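Local coordinates for protein putative aminomethyltransferase (Leptospirillum rubarum, PDB 3TTG) that is a putative aminomethyltransferase that probably binds a folate, as in the YgfZ/T-protein group of folate-dependent proteins, at residues Ser151-Asn156 with Leu190-Asp195; Val253-Gly258 with Pro265-Lys270. All blocks are in the same frame, centred on the assembly; numbering follows the deposited sequence.

In the fold
Contacts 1 and 2 belong to two separate regions of a single chain: their centres lie about 36 Å apart and their nearest atoms about 20 Å apart, so neither touches the other. They follow in series, 151-156 with 190-195 closing before 253-258 with 265-270 opens. Contact 1 packs the end of helix 145-152 against strand 187-193 of a mixed sheet, with apolar groups alone, within the probable folate-binding region. Contact 2 folds a loop back on helix 263-271, shortly before the first strand of the C-terminal antiparallel sheet, uses two bridging waters as well, and flanks the KGCYxGQE signature that joins its two segments. No ligand marks the pocket in this model.

Contact 1 of 2, residues Ser151-Asn156 with Leu190-Asp195; sequences SLFDNN and LFIPID
Leu-190 and Ile-192 of strand 187-193 take the ring of Phe-153 and the tip of Leu-152, and everything that passes between the segments is apolar. The closest approach is at the ring edge: Leu-190 CD2 lies near the ring plane, 3.9 Å from Phe-153 CE2 and 4.2 Å from Phe-153 CZ. Farther along the strand, Ile-192 CD1 comes obliquely to Phe-153 CZ, at 4.2 Å. The same Leu-190 methyl also serves Leu-152, whose CD1 stands 4.2 Å from Leu-190 CD2, so one branch of one leucine meets both residues at the helix end.

Leu-152 closes helix 145-152, and Phe-153 is the first residue to depart from helical backbone angles. The strand belongs to a mixed sheet in the region assigned to the folate-binding domain; its backbone pairs with strand 135-141 through Leu-190 to Ile-138 and Ile-192 to Arg-136. Alternation along the strand turns Leu-190 and Ile-192 to the helical side, while Phe-191 meets Phe-103. Helix 197-211 completes the packing, with Leu-204 against Leu-152 and Thr-200 against Ile-192.

Within 151-156 the ring also packs on its neighbour. Phe-153 CG is set anti to its own carbonyl carbon (chi1 -45°), which swings the ring back across its predecessor: Leu-152 CB sits 3.5 Å above the plane, over the ring centre. Leu-152 CB thus covers one face while Leu-190 CD2 meets the edge, and Leu-165 from a loop touches both Phe-153 and Ile-192.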
# COMPACT_ATOMS: atom_id res chain seq x y z
N SER A 151 -3.95 -8.44 -22.75
CA SER A 151 -4.96 -8.12 -23.73
C SER A 151 -4.78 -6.69 -24.22
O SER A 151 -4.80 -6.47 -25.42
CB SER A 151 -6.35 -8.31 -23.16
OG SER A 151 -7.33 -8.18 -24.18
N LEU A 152 -4.62 -5.72 -23.31
CA LEU A 152 -4.44 -4.33 -23.75
C LEU A 152 -3.08 -4.06 -24.41
O LEU A 152 -3.00 -3.18 -25.27
CB LEU A 152 -4.54 -3.34 -22.57
CG LEU A 152 -5.87 -3.10 -21.88
CD1 LEU A 152 -5.64 -2.27 -20.60
CD2 LEU A 152 -6.85 -2.35 -22.77
N PHE A 153 -2.01 -4.71 -23.92
CA PHE A 153 -0.63 -4.38 -24.31
C PHE A 153 0.18 -5.59 -24.74
O PHE A 153 -0.17 -6.73 -24.45
CB PHE A 153 0.08 -3.71 -23.10
CG PHE A 153 -0.75 -2.66 -22.39
CD1 PHE A 153 -1.06 -1.46 -23.01
CD2 PHE A 153 -1.24 -2.88 -21.12
CE1 PHE A 153 -1.82 -0.49 -22.36
CE2 PHE A 153 -2.02 -1.92 -20.47
CZ PHE A 153 -2.29 -0.72 -21.09
N ASP A 154 1.31 -5.32 -25.38
CA ASP A 154 2.20 -6.35 -25.92
C ASP A 154 3.34 -6.67 -24.95
O ASP A 154 3.52 -6.00 -23.93
CB ASP A 154 2.78 -5.90 -27.29
CG ASP A 154 1.81 -5.18 -28.22
OD1 ASP A 154 0.58 -5.43 -28.12
OD2 ASP A 154 2.27 -4.36 -29.05
N ASN A 155 4.13 -7.70 -25.31
CA ASN A 155 5.31 -8.24 -24.62
C ASN A 155 4.89 -9.10 -23.38
O ASN A 155 4.18 -10.09 -23.61
CB ASN A 155 6.36 -7.15 -24.29
CG ASN A 155 6.99 -6.55 -25.53
OD1 ASN A 155 7.88 -7.15 -26.15
ND2 ASN A 155 6.54 -5.37 -25.95
N ASN A 156 5.32 -8.80 -22.12
CA ASN A 156 5.04 -9.73 -21.02
C ASN A 156 5.17 -9.07 -19.64
O ASN A 156 5.78 -8.00 -19.50
CB ASN A 156 5.96 -10.96 -21.09
CG ASN A 156 7.44 -10.63 -21.20
OD1 ASN A 156 7.86 -9.68 -21.89
ND2 ASN A 156 8.29 -11.42 -20.54
N LEU A 190 -1.83 1.20 -13.57
CA LEU A 190 -1.58 1.68 -14.91
C LEU A 190 -1.64 3.20 -14.93
O LEU A 190 -2.68 3.74 -14.58
CB LEU A 190 -2.64 1.12 -15.88
CG LEU A 190 -2.68 -0.36 -16.20
CD1 LEU A 190 -2.95 -1.21 -14.96
CD2 LEU A 190 -3.79 -0.67 -17.20
N PHE A 191 -0.57 3.88 -15.35
CA PHE A 191 -0.55 5.35 -15.50
C PHE A 191 -0.62 5.64 -16.97
O PHE A 191 0.38 5.47 -17.68
CB PHE A 191 0.72 5.91 -14.86
CG PHE A 191 0.63 5.81 -13.36
CD1 PHE A 191 0.21 6.90 -12.60
CD2 PHE A 191 1.03 4.68 -12.70
CE1 PHE A 191 0.15 6.81 -11.21
CE2 PHE A 191 0.89 4.57 -11.32
CZ PHE A 191 0.51 5.66 -10.58
N ILE A 192 -1.83 5.98 -17.44
CA ILE A 192 -2.17 6.13 -18.85
C ILE A 192 -2.09 7.60 -19.27
O ILE A 192 -2.68 8.42 -18.59
CB ILE A 192 -3.60 5.57 -19.07
CG1 ILE A 192 -3.66 4.08 -18.57
CG2 ILE A 192 -4.01 5.67 -20.53
CD1 ILE A 192 -2.63 3.09 -19.29
N PRO A 193 -1.42 7.93 -20.40
CA PRO A 193 -1.40 9.32 -20.84
C PRO A 193 -2.82 9.87 -20.98
O PRO A 193 -3.71 9.18 -21.49
CB PRO A 193 -0.71 9.24 -22.21
CG PRO A 193 0.19 8.08 -22.08
CD PRO A 193 -0.67 7.08 -21.36
N ILE A 194 -3.04 11.08 -20.53
CA ILE A 194 -4.37 11.72 -20.58
C ILE A 194 -5.11 11.50 -21.92
O ILE A 194 -6.30 11.14 -21.92
CB ILE A 194 -4.27 13.24 -20.32
CG1 ILE A 194 -3.69 13.62 -18.96
CG2 ILE A 194 -5.65 13.86 -20.46
CD1 ILE A 194 -4.22 12.92 -17.84
N ASP A 195 -4.43 11.75 -23.04
CA ASP A 195 -5.08 11.65 -24.35
C ASP A 195 -5.49 10.22 -24.72
O ASP A 195 -6.29 10.05 -25.64
CB ASP A 195 -4.21 12.27 -25.46
CG ASP A 195 -3.01 11.46 -25.91
OD1 ASP A 195 -2.74 11.42 -27.11
OD2 ASP A 195 -2.33 10.87 -25.04

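Contact 2 of 2, residues Val253-Gly258 with Pro265-Lys270; sequences VSYNKG and PVTRLK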
# COMPACT_ATOMS: atom_id res chain seq x y z
N VAL A 253 12.42 -1.79 3.57
CA VAL A 253 13.70 -1.36 4.19
C VAL A 253 14.79 -2.28 3.78
O VAL A 253 14.56 -3.49 3.79
CB VAL A 253 13.54 -1.39 5.75
CG1 VAL A 253 14.84 -1.07 6.47
CG2 VAL A 253 12.45 -0.47 6.23
N SER A 254 15.97 -1.76 3.53
CA SER A 254 17.18 -2.58 3.37
C SER A 254 18.00 -2.47 4.64
O SER A 254 18.33 -1.37 5.03
CB SER A 254 18.03 -2.19 2.19
OG SER A 254 19.32 -2.79 2.26
N TYR A 255 18.34 -3.62 5.27
CA TYR A 255 19.22 -3.65 6.43
C TYR A 255 20.70 -3.82 6.01
O TYR A 255 21.53 -3.98 6.88
CB TYR A 255 18.80 -4.82 7.35
CG TYR A 255 17.50 -4.53 8.05
CD1 TYR A 255 17.45 -3.64 9.11
CD2 TYR A 255 16.31 -5.12 7.63
CE1 TYR A 255 16.24 -3.29 9.70
CE2 TYR A 255 15.10 -4.80 8.24
CZ TYR A 255 15.08 -3.92 9.31
OH TYR A 255 13.91 -3.64 10.00
N ASN A 256 21.02 -3.91 4.70
CA ASN A 256 22.40 -4.03 4.24
C ASN A 256 22.95 -2.77 3.55
O ASN A 256 24.16 -2.65 3.42
CB ASN A 256 22.50 -5.23 3.27
CG ASN A 256 22.32 -6.53 3.97
OD1 ASN A 256 23.03 -6.81 4.94
ND2 ASN A 256 21.35 -7.33 3.55
N LYS A 257 22.15 -1.79 3.26
CA LYS A 257 22.63 -0.61 2.55
C LYS A 257 23.42 0.39 3.43
O LYS A 257 23.39 0.30 4.63
CB LYS A 257 21.46 0.08 1.89
CG LYS A 257 20.50 0.72 2.87
CD LYS A 257 19.40 1.52 2.23
CE LYS A 257 19.87 2.81 1.66
NZ LYS A 257 18.76 3.62 1.12
N GLY A 258 23.94 1.42 2.81
CA GLY A 258 24.66 2.49 3.49
C GLY A 258 23.72 3.53 4.08
O GLY A 258 22.49 3.33 4.14
N PRO A 265 17.99 4.17 14.06
CA PRO A 265 16.86 3.70 14.89
C PRO A 265 16.12 2.50 14.29
O PRO A 265 15.75 1.60 15.02
CB PRO A 265 15.96 4.95 14.96
CG PRO A 265 16.87 6.08 14.73
CD PRO A 265 17.79 5.58 13.69
N VAL A 266 16.01 2.43 12.94
CA VAL A 266 15.43 1.28 12.22
C VAL A 266 16.21 0.02 12.56
O VAL A 266 15.64 -1.02 12.89
CB VAL A 266 15.49 1.52 10.68
CG1 VAL A 266 15.49 0.24 9.87
CG2 VAL A 266 14.36 2.38 10.27
N THR A 267 17.56 0.15 12.53
CA THR A 267 18.44 -0.99 12.73
C THR A 267 18.48 -1.40 14.17
O THR A 267 18.43 -2.60 14.47
CB THR A 267 19.85 -0.74 12.16
OG1 THR A 267 19.72 -0.36 10.78
CG2 THR A 267 20.69 -1.97 12.21
N ARG A 268 18.57 -0.44 15.07
CA ARG A 268 18.53 -0.72 16.51
C ARG A 268 17.22 -1.46 16.91
O ARG A 268 17.30 -2.43 17.66
CB ARG A 268 18.69 0.58 17.30
CG ARG A 268 18.72 0.36 18.79
CD ARG A 268 19.24 1.54 19.58
NE ARG A 268 19.01 2.82 18.92
CZ ARG A 268 17.90 3.56 18.98
NH1 ARG A 268 16.86 3.16 19.70
NH2 ARG A 268 17.83 4.72 18.33
N LEU A 269 16.06 -0.98 16.47
CA LEU A 269 14.76 -1.62 16.74
C LEU A 269 14.83 -3.11 16.31
O LEU A 269 14.49 -4.00 17.08
CB LEU A 269 13.61 -0.92 16.00
CG LEU A 269 12.23 -1.61 16.13
CD1 LEU A 269 11.81 -1.75 17.61
CD2 LEU A 269 11.17 -0.91 15.31
N LYS A 270 15.37 -3.36 15.13
CA LYS A 270 15.48 -4.69 14.57
C LYS A 270 16.39 -5.62 15.38
O LYS A 270 15.93 -6.68 15.73
CB LYS A 270 16.00 -4.57 13.13
CG LYS A 270 16.31 -5.88 12.44
CD LYS A 270 15.04 -6.64 12.16
CE LYS A 270 15.36 -7.69 11.15
NZ LYS A 270 14.26 -8.64 10.99
O HOH W 1 13.17 -2.12 12.19
O HOH W 2 20.84 -1.45 8.59
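Tyr-255 lays its ring across the aliphatic chain of Lys-270, the two side chains crossing at about a right angle. The ring belongs to the loop that leads from helix 249-252 into helix 263-271, and the sequence here, KGCYVGQE from Lys-257 onward, matches the KGCYxGQE signature of YgfZ-type relatives of the T-protein. Lys-270 CG makes a CH-pi contact, 4.1 Å from the centroid of the Tyr-255 ring and 26° off its normal. The lysine gets there because CG stands anti to the backbone N and the chain then bends at chi2 (69°), carrying CD and CE on over the ring; Lys-270 CB stays at the rim, 3.7 Å from Tyr-255 CE1.

The opposite face is met, toward its rim, by Val-253 CG1. That methyl reaches tip to tip with Val-266 CG1 at 3.7 Å. The ring thus lies between the Lys-270 chain and Val-253 CG1, with Val-266 CG1 coming in obliquely, 3.6 Å from Tyr-255 CE1.

Polar links run through water. Near the plane of the ring, water 1 donates to Tyr-255 OH and to Val-266 O, 2.8 Å from each, while the same hydroxyl is hydrogen-bonded to Asp-249. Replacing Tyr-255 by an alanine would probably leave the Lys-270 chain without its aromatic face, open a gap beside the two valines and deprive Asp-249 and water 1 of the hydroxyl they share.

One residue before the tyrosine, Ser-254 OG accepts from Asn-256 N in an ST turn. Thr-267 OG1, already bonded to Gln-263 O within its helix, also accepts from water 2 at 2.7 Å, and that water donates its other hydrogen to Tyr-255 O.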